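Side-chain contacts in PatF (Prochloron didemni, PDB 4BG2), which is a prenyltransferase-like protein of patellamide (cyanobactin) biosynthesis, probably related to enzymes that transfer prenyl groups: residues Arg20-Ala25 with Phe298-Trp303; Ser49-Cys54 with Phe244-Ile249; Pro35-Ala40 with Gly64-Cys69; Gly122-Ser127 with Asp131-Leu136. All coordinates share one frame; numbering follows the deposited sequence.

In the fold
PatF is a single chain whose ten antiparallel strands close into a barrel ringed by helices. Helix 3-25 opens contact 1, which closes only at the last strand, 295-303. All the other contacts fall within this span. Contact 3 starts next, on helix 34-42. Contact 2 starts on strand 48-57 before contact 3 closes on strand 60-70, so these two cross. Contact 4 then opens and closes as one hairpin, strands 116-124 and 133-140, still within the span of contact 2, which ends at strand 242-247. Contacts 1 and 3 tie helices to the barrel wall. Contact 2 links two barrel strands with two others between them, and contact 4 joins neighbouring strands.

Contact 1: residues Arg20-Ala25 with Phe298-Trp303; sequences RTHQEA and FYYDQW
His22 ND1 donates a hydrogen bond of 2.7 Å to Tyr300 OH, and this is the whole of the polar contact between helix 20-25 and strand 298-303. The N-H...O angle is 148°, and the hydroxyl lies slightly tilted from the imidazole plane. The two rings meet rim to rim, with neither over the face of the other, and their centroids are 5.6 Å apart. Besides the bond, His22 CE1 lies 3.9 Å from Tyr300 CE1. The helix and the strand stay well separated, with His22 CA and Tyr300 CA 10.3 Å apart, so two long side chains span the gap. In Tyr300, CG sits between the backbone N and the carbonyl carbon (chi1 65°), which sends the phenol out from the strand to the helix. The amide carbon of Gln302 lies in plane at the phenol edge. The imidazole has further company in Tyr66 and Phe26, whose rings meet it, and NE2 has weak hydrogen bonds to Gly63 O and Ser53 O. Both ring nitrogens are thus engaged in a buried setting. A helix packed by its side chains on the outer wall of a closed antiparallel barrel is characteristic of the ABBA prenyltransferase fold.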
loop_
_atom_site.group_PDB
_atom_site.type_symbol
_atom_site.label_atom_id
_atom_site.label_comp_id
_atom_site.label_asym_id
_atom_site.label_seq_id
_atom_site.Cartn_x
_atom_site.Cartn_y
_atom_site.Cartn_z
ATOM N N ARG A 20 -2.867 -16.755 4.129
ATOM C CA ARG A 20 -2.793 -17.687 5.279
ATOM C C ARG A 20 -1.350 -17.894 5.786
ATOM O O ARG A 20 -1.092 -17.826 6.974
ATOM C CB ARG A 20 -3.408 -19.030 4.927
ATOM C CG ARG A 20 -4.920 -18.981 4.713
ATOM C CD ARG A 20 -5.693 -18.924 6.026
ATOM N NE ARG A 20 -7.119 -18.629 5.823
ATOM C CZ ARG A 20 -8.011 -19.506 5.360
ATOM N NH1 ARG A 20 -7.644 -20.741 5.024
ATOM N NH2 ARG A 20 -9.280 -19.145 5.217
ATOM N N THR A 21 -0.418 -18.101 4.870
ATOM C CA THR A 21 0.989 -18.260 5.239
ATOM C C THR A 21 1.522 -17.057 6.008
ATOM O O THR A 21 2.264 -17.205 6.968
ATOM C CB THR A 21 1.835 -18.513 4.001
ATOM O OG1 THR A 21 1.318 -19.674 3.347
ATOM C CG2 THR A 21 3.315 -18.737 4.370
ATOM N N HIS A 22 1.078 -15.865 5.634
ATOM C CA HIS A 22 1.463 -14.657 6.356
ATOM C C HIS A 22 0.917 -14.624 7.796
ATOM O O HIS A 22 1.649 -14.278 8.751
ATOM C CB HIS A 22 0.966 -13.447 5.585
ATOM C CG HIS A 22 1.356 -12.139 6.184
ATOM N ND1 HIS A 22 2.603 -11.582 6.000
ATOM C CD2 HIS A 22 0.665 -11.268 6.953
ATOM C CE1 HIS A 22 2.661 -10.421 6.626
ATOM N NE2 HIS A 22 1.498 -10.208 7.215
ATOM N N GLN A 23 -0.369 -14.958 7.947
ATOM C CA GLN A 23 -0.972 -15.066 9.275
ATOM C C GLN A 23 -0.207 -16.069 10.145
ATOM O O GLN A 23 0.041 -15.797 11.322
ATOM C CB GLN A 23 -2.431 -15.530 9.190
ATOM C CG GLN A 23 -3.369 -14.488 8.607
ATOM C CD GLN A 23 -4.725 -15.068 8.225
ATOM O OE1 GLN A 23 -5.201 -16.042 8.830
ATOM N NE2 GLN A 23 -5.351 -14.478 7.196
ATOM N N GLU A 24 0.133 -17.224 9.576
ATOM C CA GLU A 24 0.838 -18.252 10.336
ATOM C C GLU A 24 2.196 -17.730 10.790
ATOM O O GLU A 24 2.534 -17.807 11.954
ATOM C CB GLU A 24 1.060 -19.519 9.497
ATOM C CG GLU A 24 -0.208 -20.225 9.033
ATOM C CD GLU A 24 0.078 -21.500 8.245
ATOM O OE1 GLU A 24 1.132 -21.580 7.556
ATOM O OE2 GLU A 24 -0.752 -22.432 8.330
ATOM N N ALA A 25 2.964 -17.198 9.852
ATOM C CA ALA A 25 4.324 -16.733 10.125
ATOM C C ALA A 25 4.423 -15.632 11.192
ATOM O O ALA A 25 5.371 -15.603 11.969
ATOM C CB ALA A 25 4.973 -16.263 8.838
ATOM N N PHE A 298 7.323 -3.237 6.555
ATOM C CA PHE A 298 8.003 -4.118 5.617
ATOM C C PHE A 298 6.934 -4.822 4.744
ATOM O O PHE A 298 6.116 -5.576 5.242
ATOM C CB PHE A 298 8.790 -5.113 6.451
ATOM C CG PHE A 298 9.855 -5.870 5.696
ATOM C CD1 PHE A 298 9.583 -6.494 4.493
ATOM C CD2 PHE A 298 11.120 -6.009 6.246
ATOM C CE1 PHE A 298 10.572 -7.214 3.815
ATOM C CE2 PHE A 298 12.108 -6.741 5.591
ATOM C CZ PHE A 298 11.838 -7.335 4.365
ATOM N N TYR A 299 7.003 -4.600 3.441
ATOM C CA TYR A 299 6.021 -5.090 2.475
ATOM C C TYR A 299 6.701 -6.142 1.622
ATOM O O TYR A 299 7.870 -6.003 1.310
ATOM C CB TYR A 299 5.580 -3.927 1.574
ATOM C CG TYR A 299 4.706 -2.913 2.242
ATOM C CD1 TYR A 299 5.228 -1.848 2.956
ATOM C CD2 TYR A 299 3.305 -3.040 2.179
ATOM C CE1 TYR A 299 4.380 -0.909 3.578
ATOM C CE2 TYR A 299 2.471 -2.117 2.788
ATOM C CZ TYR A 299 2.999 -1.067 3.477
ATOM O OH TYR A 299 2.122 -0.191 4.090
ATOM N N TYR A 300 5.978 -7.189 1.253
ATOM C CA TYR A 300 6.418 -8.101 0.221
ATOM C C TYR A 300 5.220 -8.474 -0.649
ATOM O O TYR A 300 4.090 -8.558 -0.151
ATOM C CB TYR A 300 7.121 -9.331 0.819
ATOM C CG TYR A 300 6.257 -10.227 1.656
ATOM C CD1 TYR A 300 6.070 -9.980 3.002
ATOM C CD2 TYR A 300 5.660 -11.343 1.108
ATOM C CE1 TYR A 300 5.290 -10.821 3.777
ATOM C CE2 TYR A 300 4.891 -12.194 1.877
ATOM C CZ TYR A 300 4.697 -11.917 3.204
ATOM O OH TYR A 300 3.903 -12.748 3.950
ATOM N N ASP A 301 5.483 -8.710 -1.935
ATOM C CA ASP A 301 4.471 -8.864 -2.965
ATOM C C ASP A 301 4.601 -10.237 -3.591
ATOM O O ASP A 301 5.705 -10.647 -3.990
ATOM C CB ASP A 301 4.665 -7.772 -4.019
ATOM C CG ASP A 301 3.523 -7.698 -5.049
ATOM O OD1 ASP A 301 2.403 -8.203 -4.805
ATOM O OD2 ASP A 301 3.749 -7.091 -6.126
ATOM N N GLN A 302 3.480 -10.959 -3.653
ATOM C CA GLN A 302 3.425 -12.283 -4.239
ATOM C C GLN A 302 2.366 -12.330 -5.338
ATOM O O GLN A 302 1.269 -11.754 -5.184
ATOM C CB GLN A 302 3.136 -13.314 -3.154
ATOM C CG GLN A 302 4.277 -13.465 -2.158
ATOM C CD GLN A 302 3.937 -14.402 -1.018
ATOM O OE1 GLN A 302 3.093 -14.080 -0.194
ATOM N NE2 GLN A 302 4.613 -15.545 -0.948
ATOM N N TRP A 303 2.702 -12.984 -6.452
ATOM C CA TRP A 303 1.820 -13.072 -7.613
ATOM C C TRP A 303 1.197 -14.466 -7.671
ATOM O O TRP A 303 1.893 -15.478 -7.599
ATOM C CB TRP A 303 2.562 -12.686 -8.920
ATOM C CG TRP A 303 2.851 -11.155 -9.015
ATOM C CD1 TRP A 303 3.075 -10.284 -7.956
ATOM C CD2 TRP A 303 2.968 -10.348 -10.215
ATOM N NE1 TRP A 303 3.293 -9.010 -8.429
ATOM C CE2 TRP A 303 3.240 -9.017 -9.801
ATOM C CE3 TRP A 303 2.862 -10.617 -11.592
ATOM C CZ2 TRP A 303 3.406 -7.965 -10.715
ATOM C CZ3 TRP A 303 3.037 -9.572 -12.496
ATOM C CH2 TRP A 303 3.301 -8.262 -12.051
#

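Contact 2: residues Ser49-Cys54 with Phe244-Ile249; sequences SVESSC and FFYHSI
The Glu51 carboxylate approaches the Tyr246 ring at its edge, with OE2 near the ring plane and the two planes 40° apart. The side chains come from opposite directions and join at their polar ends. Tyr246 OH donates a hydrogen bond of 2.6 Å to Glu51 OE2, which accepts with its syn lone pair, on the side of OE1. The same oxygen OE2 lies 3.4 Å from Tyr246 CE1, ortho to the hydroxyl. A water completes a closed ring of bonds: it donates to Glu51 OE1 at 2.9 Å and to Tyr246 OH at 2.6 Å. The phenol therefore gives one bond and receives another, and both carboxylate oxygens are engaged, which would hold the carboxylate against rotation. Glu51 reaches this point because CG is anti to the backbone N (chi1 -168°) and the chain beyond stays extended. The backbones are far apart, with Glu51 CA and Tyr246 CA 12.2 Å from each other. Both residues are partly exposed. Glu51 also touches Tyr299, and Tyr246 touches Asp278 and Ala280. These neighbours belong to strands 295-303 and 276-284, which lie between strands 48-57 and 242-247 in the barrel sheet, so the pair spans two intervening strands.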
loop_
_atom_site.group_PDB
_atom_site.type_symbol
_atom_site.label_atom_id
_atom_site.label_comp_id
_atom_site.label_asym_id
_atom_site.label_seq_id
_atom_site.Cartn_x
_atom_site.Cartn_y
_atom_site.Cartn_z
ATOM N N SER A 49 -2.020 -9.788 -7.463
ATOM C CA SER A 49 -0.878 -9.723 -6.576
ATOM C C SER A 49 -1.370 -9.485 -5.154
ATOM O O SER A 49 -2.346 -8.760 -4.930
ATOM C CB SER A 49 0.110 -8.642 -7.029
ATOM O OG SER A 49 -0.137 -7.436 -6.353
ATOM N N VAL A 50 -0.745 -10.148 -4.194
ATOM C CA VAL A 50 -1.063 -9.954 -2.798
ATOM C C VAL A 50 0.138 -9.331 -2.141
ATOM O O VAL A 50 1.238 -9.915 -2.171
ATOM C CB VAL A 50 -1.390 -11.276 -2.080
ATOM C CG1 VAL A 50 -1.675 -11.018 -0.604
ATOM C CG2 VAL A 50 -2.550 -11.992 -2.753
ATOM N N GLU A 51 -0.039 -8.129 -1.605
ATOM C CA GLU A 51 1.053 -7.417 -0.936
ATOM C C GLU A 51 0.788 -7.445 0.542
ATOM O O GLU A 51 -0.080 -6.714 1.029
ATOM C CB GLU A 51 1.172 -5.957 -1.403
ATOM C CG GLU A 51 2.475 -5.288 -0.943
ATOM C CD GLU A 51 2.748 -3.925 -1.602
ATOM O OE1 GLU A 51 1.782 -3.226 -1.936
ATOM O OE2 GLU A 51 3.938 -3.525 -1.756
ATOM N N SER A 52 1.488 -8.320 1.245
ATOM C CA SER A 52 1.364 -8.437 2.687
ATOM C C SER A 52 2.418 -7.535 3.357
ATOM O O SER A 52 3.461 -7.258 2.783
ATOM C CB SER A 52 1.576 -9.892 3.129
ATOM O OG SER A 52 0.756 -10.810 2.417
ATOM N N SER A 53 2.184 -7.137 4.592
ATOM C CA SER A 53 3.189 -6.373 5.313
ATOM C C SER A 53 3.099 -6.551 6.825
ATOM O O SER A 53 2.115 -7.100 7.365
ATOM C CB SER A 53 3.079 -4.904 4.931
ATOM O OG SER A 53 1.826 -4.369 5.324
ATOM N N CYS A 54 4.151 -6.113 7.490
ATOM C CA CYS A 54 4.213 -6.056 8.940
ATOM C C CYS A 54 4.634 -4.676 9.345
ATOM O O CYS A 54 5.662 -4.162 8.882
ATOM C CB CYS A 54 5.208 -7.063 9.484
ATOM S SG CYS A 54 4.759 -8.771 9.128
ATOM N N PHE A 244 8.972 5.147 0.750
ATOM C CA PHE A 244 8.891 3.755 0.375
ATOM C C PHE A 244 10.079 3.491 -0.540
ATOM O O PHE A 244 10.285 4.226 -1.491
ATOM C CB PHE A 244 7.606 3.466 -0.425
ATOM C CG PHE A 244 6.416 3.131 0.401
ATOM C CD1 PHE A 244 5.838 4.076 1.246
ATOM C CD2 PHE A 244 5.771 1.886 0.254
ATOM C CE1 PHE A 244 4.681 3.755 1.983
ATOM C CE2 PHE A 244 4.631 1.583 0.972
ATOM C CZ PHE A 244 4.078 2.521 1.836
ATOM N N PHE A 245 10.788 2.398 -0.284
ATOM C CA PHE A 245 11.903 1.968 -1.113
ATOM C C PHE A 245 11.597 0.569 -1.649
ATOM O O PHE A 245 11.640 -0.376 -0.877
ATOM C CB PHE A 245 13.178 1.954 -0.278
ATOM C CG PHE A 245 13.466 3.263 0.389
ATOM C CD1 PHE A 245 14.146 4.267 -0.296
ATOM C CD2 PHE A 245 13.048 3.501 1.681
ATOM C CE1 PHE A 245 14.407 5.479 0.313
ATOM C CE2 PHE A 245 13.298 4.707 2.294
ATOM C CZ PHE A 245 13.975 5.702 1.611
ATOM N N TYR A 246 11.302 0.457 -2.951
ATOM C CA TYR A 246 10.931 -0.812 -3.594
ATOM C C TYR A 246 12.144 -1.521 -4.204
ATOM O O TYR A 246 12.919 -0.916 -4.929
ATOM C CB TYR A 246 9.833 -0.603 -4.665
ATOM C CG TYR A 246 8.382 -0.703 -4.111
ATOM C CD1 TYR A 246 7.730 -1.954 -4.056
ATOM C CD2 TYR A 246 7.676 0.407 -3.660
ATOM C CE1 TYR A 246 6.429 -2.088 -3.561
ATOM C CE2 TYR A 246 6.363 0.279 -3.158
ATOM C CZ TYR A 246 5.753 -0.976 -3.104
ATOM O OH TYR A 246 4.453 -1.161 -2.610
ATOM N N HIS A 247 12.295 -2.806 -3.898
ATOM C CA HIS A 247 13.384 -3.630 -4.416
ATOM C C HIS A 247 12.868 -4.944 -4.977
ATOM O O HIS A 247 11.985 -5.578 -4.389
ATOM C CB HIS A 247 14.379 -3.940 -3.308
ATOM C CG HIS A 247 15.174 -2.756 -2.878
ATOM N ND1 HIS A 247 16.418 -2.472 -3.396
ATOM C CD2 HIS A 247 14.893 -1.770 -1.994
ATOM C CE1 HIS A 247 16.874 -1.363 -2.838
ATOM N NE2 HIS A 247 15.967 -0.916 -1.987
ATOM N N SER A 248 13.441 -5.358 -6.103
ATOM C CA SER A 248 13.055 -6.602 -6.734
ATOM C C SER A 248 14.003 -7.740 -6.347
ATOM O O SER A 248 13.702 -8.883 -6.602
ATOM C CB SER A 248 12.998 -6.435 -8.256
ATOM O OG SER A 248 14.261 -6.071 -8.753
ATOM N N ILE A 249 15.127 -7.416 -5.716
ATOM C CA ILE A 249 16.058 -8.419 -5.220
ATOM C C ILE A 249 16.142 -8.308 -3.702
ATOM O O ILE A 249 16.745 -7.382 -3.154
ATOM C CB ILE A 249 17.467 -8.277 -5.840
ATOM C CG1 ILE A 249 17.360 -7.924 -7.333
ATOM C CG2 ILE A 249 18.257 -9.573 -5.650
ATOM C CD1 ILE A 249 18.694 -7.707 -8.021
HETATM O O HOH W 1 2.297 -1.286 -3.966
#

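Contact 3: residues Pro35-Ala40 with Gly64-Cys69; sequences PLFEEA and GRYEVC
Phe37 CB leaves helix 35-40 towards Tyr66 and Val68 of strand 64-69, and CG stands anti to the backbone N (chi1 -176°). That torsion carries the ring off the helix and to the strand. The far rim of the ring does the touching. CE2 is 3.6 Å from Tyr66 CB and 4.1 Å from Tyr66 CG. At the tip, CZ is 3.8 Å from Val68 CG2, and CE2 is 4.1 Å from the same methyl. The phenylalanine end therefore sits across two residues that lie on the same side of the strand, two positions apart. It comes to both obliquely. Phe37 CA and Tyr66 CA are 9.1 Å apart, so the one side chain bridges most of the space between helix and strand. Phe37 also touches Val123 of the next strand. Val68 touches Cys48 and Val50. Glu38 holds Arg20 in a salt bridge and Gln23 in a hydrogen bond, both on helix 3-25. The helix lies on the outer wall of the closed antiparallel barrel, and Phe37 is the side chain that meets it. Between the two segments the contact is wholly apolar and buried: van der Waals fit and the exclusion of water hold it, without a hydrogen bond.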
loop_
_atom_site.group_PDB
_atom_site.type_symbol
_atom_site.label_atom_id
_atom_site.label_comp_id
_atom_site.label_asym_id
_atom_site.label_seq_id
_atom_site.Cartn_x
_atom_site.Cartn_y
_atom_site.Cartn_z
ATOM N N PRO A 35 -11.463 -12.639 8.106
ATOM C CA PRO A 35 -12.295 -13.611 7.367
ATOM C C PRO A 35 -13.087 -13.031 6.202
ATOM O O PRO A 35 -13.102 -13.618 5.118
ATOM C CB PRO A 35 -13.241 -14.163 8.445
ATOM C CG PRO A 35 -12.488 -14.007 9.719
ATOM C CD PRO A 35 -11.670 -12.741 9.567
ATOM N N LEU A 36 -13.745 -11.892 6.414
ATOM C CA LEU A 36 -14.465 -11.195 5.333
ATOM C C LEU A 36 -13.526 -10.822 4.178
ATOM O O LEU A 36 -13.893 -10.931 3.007
ATOM C CB LEU A 36 -15.115 -9.903 5.845
ATOM C CG LEU A 36 -16.478 -9.967 6.534
ATOM C CD1 LEU A 36 -16.801 -8.611 7.144
ATOM C CD2 LEU A 36 -17.549 -10.374 5.530
ATOM N N PHE A 37 -12.323 -10.354 4.502
ATOM C CA PHE A 37 -11.389 -9.966 3.471
ATOM C C PHE A 37 -10.981 -11.144 2.586
ATOM O O PHE A 37 -10.891 -11.022 1.349
ATOM C CB PHE A 37 -10.151 -9.362 4.098
ATOM C CG PHE A 37 -9.188 -8.863 3.101
ATOM C CD1 PHE A 37 -9.513 -7.774 2.288
ATOM C CD2 PHE A 37 -7.972 -9.488 2.922
ATOM C CE1 PHE A 37 -8.616 -7.295 1.361
ATOM C CE2 PHE A 37 -7.078 -9.016 1.982
ATOM C CZ PHE A 37 -7.403 -7.927 1.205
ATOM N N GLU A 38 -10.798 -12.303 3.208
ATOM C CA GLU A 38 -10.441 -13.511 2.482
ATOM C C GLU A 38 -11.537 -13.860 1.469
ATOM O O GLU A 38 -11.250 -14.189 0.313
ATOM C CB GLU A 38 -10.205 -14.667 3.466
ATOM C CG GLU A 38 -8.956 -14.498 4.330
ATOM C CD GLU A 38 -8.737 -15.634 5.340
ATOM O OE1 GLU A 38 -9.578 -16.549 5.433
ATOM O OE2 GLU A 38 -7.697 -15.631 6.043
ATOM N N GLU A 39 -12.792 -13.775 1.894
ATOM C CA GLU A 39 -13.901 -14.015 0.986
ATOM C C GLU A 39 -13.891 -12.984 -0.142
ATOM O O GLU A 39 -14.124 -13.323 -1.303
ATOM C CB GLU A 39 -15.246 -13.988 1.732
ATOM C CG GLU A 39 -15.355 -15.083 2.776
ATOM C CD GLU A 39 -16.622 -15.025 3.625
ATOM O OE1 GLU A 39 -16.978 -13.945 4.165
ATOM O OE2 GLU A 39 -17.264 -16.089 3.767
ATOM N N ALA A 40 -13.599 -11.727 0.179
ATOM C CA ALA A 40 -13.639 -10.683 -0.851
ATOM C C ALA A 40 -12.604 -10.901 -1.966
ATOM O O ALA A 40 -12.910 -10.737 -3.161
ATOM C CB ALA A 40 -13.484 -9.321 -0.236
ATOM N N GLY A 64 -1.371 -8.287 10.310
ATOM C CA GLY A 64 -2.597 -8.531 9.536
ATOM C C GLY A 64 -2.872 -7.412 8.542
ATOM O O GLY A 64 -3.872 -6.710 8.664
ATOM N N ARG A 65 -1.986 -7.272 7.554
ATOM C CA ARG A 65 -2.006 -6.183 6.592
ATOM C C ARG A 65 -1.803 -6.710 5.172
ATOM O O ARG A 65 -0.753 -7.322 4.869
ATOM C CB ARG A 65 -0.913 -5.166 6.903
ATOM C CG ARG A 65 -1.006 -4.543 8.277
ATOM C CD ARG A 65 0.325 -3.960 8.719
ATOM N NE ARG A 65 0.834 -3.035 7.712
ATOM C CZ ARG A 65 0.511 -1.756 7.633
ATOM N NH1 ARG A 65 -0.305 -1.192 8.520
ATOM N NH2 ARG A 65 1.006 -1.030 6.649
ATOM N N TYR A 66 -2.800 -6.482 4.314
ATOM C CA TYR A 66 -2.780 -6.932 2.936
ATOM C C TYR A 66 -3.357 -5.908 1.985
ATOM O O TYR A 66 -4.383 -5.265 2.284
ATOM C CB TYR A 66 -3.655 -8.163 2.785
ATOM C CG TYR A 66 -3.355 -9.249 3.771
ATOM C CD1 TYR A 66 -2.318 -10.142 3.539
ATOM C CD2 TYR A 66 -4.126 -9.415 4.923
ATOM C CE1 TYR A 66 -2.032 -11.147 4.435
ATOM C CE2 TYR A 66 -3.858 -10.441 5.816
ATOM C CZ TYR A 66 -2.799 -11.299 5.562
ATOM O OH TYR A 66 -2.484 -12.327 6.432
ATOM N N GLU A 67 -2.726 -5.787 0.824
ATOM C CA GLU A 67 -3.308 -5.105 -0.328
ATOM C C GLU A 67 -3.341 -6.119 -1.470
ATOM O O GLU A 67 -2.327 -6.722 -1.792
ATOM C CB GLU A 67 -2.466 -3.903 -0.800
ATOM C CG GLU A 67 -2.291 -2.749 0.133
ATOM C CD GLU A 67 -3.591 -2.251 0.706
ATOM O OE1 GLU A 67 -4.706 -2.109 -0.020
ATOM O OE2 GLU A 67 -3.406 -2.011 1.897
ATOM N N VAL A 68 -4.515 -6.274 -2.090
ATOM C CA VAL A 68 -4.703 -7.161 -3.207
ATOM C C VAL A 68 -5.251 -6.407 -4.410
ATOM O O VAL A 68 -6.178 -5.569 -4.298
ATOM C CB VAL A 68 -5.667 -8.282 -2.817
ATOM C CG1 VAL A 68 -5.876 -9.242 -3.993
ATOM C CG2 VAL A 68 -5.124 -9.040 -1.615
ATOM N N CYS A 69 -4.702 -6.693 -5.578
ATOM C CA CYS A 69 -5.317 -6.185 -6.800
ATOM C C CYS A 69 -4.990 -7.038 -8.004
ATOM O O CYS A 69 -4.014 -7.792 -8.013
ATOM C CB CYS A 69 -4.890 -4.739 -7.072
ATOM S SG CYS A 69 -3.131 -4.532 -7.483
#

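Contact 4: residues Gly122-Ser127 with Asp131-Leu136; sequences GVHLGS and DSSVML
With CG anti to the carbonyl carbon (chi1 -59°), His124 swings its imidazole under CB of Met135, which the strand pairing places over one ring face. This CH-pi contact measures 3.9 Å from Met135 CB to the centroid of the His124 ring. Met135, modelled as selenomethionine, has CG anti to the backbone N (chi1 -178°), which sends CG on to the ring, 3.6 Å from His124 CE1. The chain bends beyond it, and the selenium approaches the ring obliquely.

The backbones pair as an antiparallel hairpin. Met135 N donates to Gly122 O at 2.8 Å. His124 and Ser133 form a hydrogen-bonded pair, with His124 N to Ser133 O 2.9 Å and Ser133 N to His124 O 2.8 Å. Val123 and Val134 form the non-hydrogen-bonded pair between them. Beyond the strands, Gly126 N gives a nearly straight bond (177°) to Ser132 OG, 2.7 Å long. A water donates to His124 O and, at 2.7 Å, to Asp131 O, bridging the two segments near the turn.

His124 ND1 bonds to Glu179 OE2, which also takes Ser133 OG. A bond from NE2 to Glu67 OE2 is doubtful, because Glu67 is modelled in two conformers. Asp131 forms a salt bridge with Lys128 in the turn. In the barrel the hairpin lies between strands 60-70 and 173-181. On the other side of the sheet from His124, Val134 packs on Leu87 and Ile90 of helix 79-91, and Val123 touches Pro33 in the loop before helix 34-42.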
loop_
_atom_site.group_PDB
_atom_site.type_symbol
_atom_site.label_atom_id
_atom_site.label_comp_id
_atom_site.label_asym_id
_atom_site.label_seq_id
_atom_site.Cartn_x
_atom_site.Cartn_y
_atom_site.Cartn_z
ATOM N N GLY A 122 -7.830 -3.707 0.501
ATOM C CA GLY A 122 -6.973 -4.098 1.558
ATOM C C GLY A 122 -7.555 -3.827 2.900
ATOM O O GLY A 122 -8.498 -3.041 3.037
ATOM N N VAL A 123 -6.990 -4.520 3.886
ATOM C CA VAL A 123 -7.311 -4.332 5.275
ATOM C C VAL A 123 -6.018 -4.288 6.080
ATOM O O VAL A 123 -5.082 -5.053 5.811
ATOM C CB VAL A 123 -8.202 -5.459 5.855
ATOM C CG1 VAL A 123 -9.587 -5.385 5.272
ATOM C CG2 VAL A 123 -7.604 -6.845 5.649
ATOM N N HIS A 124 -6.006 -3.435 7.088
ATOM C CA HIS A 124 -4.961 -3.406 8.095
ATOM C C HIS A 124 -5.591 -3.612 9.466
ATOM O O HIS A 124 -6.299 -2.735 9.985
ATOM C CB HIS A 124 -4.197 -2.069 8.074
ATOM C CG HIS A 124 -3.531 -1.763 6.762
ATOM N ND1 HIS A 124 -3.053 -0.511 6.453
ATOM C CD2 HIS A 124 -3.263 -2.538 5.688
ATOM C CE1 HIS A 124 -2.495 -0.529 5.257
ATOM N NE2 HIS A 124 -2.644 -1.742 4.753
ATOM N N LEU A 125 -5.316 -4.771 10.052
ATOM C CA LEU A 125 -5.710 -5.093 11.420
ATOM C C LEU A 125 -4.857 -4.275 12.389
ATOM O O LEU A 125 -3.656 -4.256 12.251
ATOM C CB LEU A 125 -5.456 -6.588 11.702
ATOM C CG LEU A 125 -6.374 -7.441 12.566
ATOM C CD1 LEU A 125 -7.823 -7.005 12.431
ATOM C CD2 LEU A 125 -6.220 -8.924 12.212
ATOM N N GLY A 126 -5.488 -3.600 13.352
ATOM C CA GLY A 126 -4.775 -2.938 14.436
ATOM C C GLY A 126 -4.817 -3.779 15.691
ATOM O O GLY A 126 -5.344 -4.894 15.684
ATOM N N SER A 127 -4.320 -3.224 16.790
ATOM C CA SER A 127 -4.357 -3.899 18.091
ATOM C C SER A 127 -5.772 -4.090 18.622
ATOM O O SER A 127 -6.023 -4.996 19.419
ATOM C CB SER A 127 -3.545 -3.111 19.107
ATOM O OG SER A 127 -4.027 -1.783 19.160
ATOM N N ASP A 131 -8.799 0.581 15.842
ATOM C CA ASP A 131 -7.556 0.916 15.139
ATOM C C ASP A 131 -7.377 0.198 13.816
ATOM O O ASP A 131 -6.388 0.411 13.151
ATOM C CB ASP A 131 -6.328 0.548 15.967
ATOM C CG ASP A 131 -6.077 1.487 17.094
ATOM O OD1 ASP A 131 -6.906 2.400 17.319
ATOM O OD2 ASP A 131 -5.032 1.303 17.766
ATOM N N SER A 132 -8.289 -0.700 13.456
ATOM C CA SER A 132 -8.174 -1.422 12.212
ATOM C C SER A 132 -8.742 -0.580 11.109
ATOM O O SER A 132 -9.445 0.381 11.374
ATOM C CB SER A 132 -8.885 -2.775 12.332
ATOM O OG SER A 132 -8.208 -3.551 13.318
ATOM N N SER A 133 -8.408 -0.900 9.871
ATOM C CA SER A 133 -8.827 -0.072 8.772
ATOM C C SER A 133 -9.041 -0.867 7.513
ATOM O O SER A 133 -8.533 -1.993 7.365
ATOM C CB SER A 133 -7.757 1.023 8.511
ATOM O OG SER A 133 -6.540 0.412 8.089
ATOM N N VAL A 134 -9.780 -0.260 6.588
ATOM C CA VAL A 134 -9.778 -0.673 5.188
ATOM C C VAL A 134 -8.793 0.273 4.479
ATOM O O VAL A 134 -8.738 1.481 4.777
ATOM C CB VAL A 134 -11.183 -0.589 4.559
ATOM C CG1 VAL A 134 -11.124 -0.763 3.052
ATOM C CG2 VAL A 134 -12.062 -1.668 5.131
HETATM N N MSE A 135 -7.983 -0.294 3.592
HETATM C CA MSE A 135 -6.977 0.459 2.860
HETATM C C MSE A 135 -7.259 0.271 1.407
HETATM O O MSE A 135 -7.434 -0.849 0.919
HETATM C CB MSE A 135 -5.581 -0.078 3.216
HETATM C CG MSE A 135 -4.456 0.703 2.527
HETATM SE SE MSE A 135 -4.107 2.381 3.493
HETATM C CE MSE A 135 -4.421 3.612 2.015
ATOM N N LEU A 136 -7.348 1.376 0.694
ATOM C CA LEU A 136 -7.656 1.349 -0.725
ATOM C C LEU A 136 -6.665 2.238 -1.455
ATOM O O LEU A 136 -6.553 3.420 -1.157
ATOM C CB LEU A 136 -9.069 1.865 -0.969
ATOM C CG LEU A 136 -10.190 1.162 -0.180
ATOM C CD1 LEU A 136 -11.484 1.951 -0.222
ATOM C CD2 LEU A 136 -10.463 -0.237 -0.689
HETATM O O HOH W 2 -4.795 -0.198 11.008
#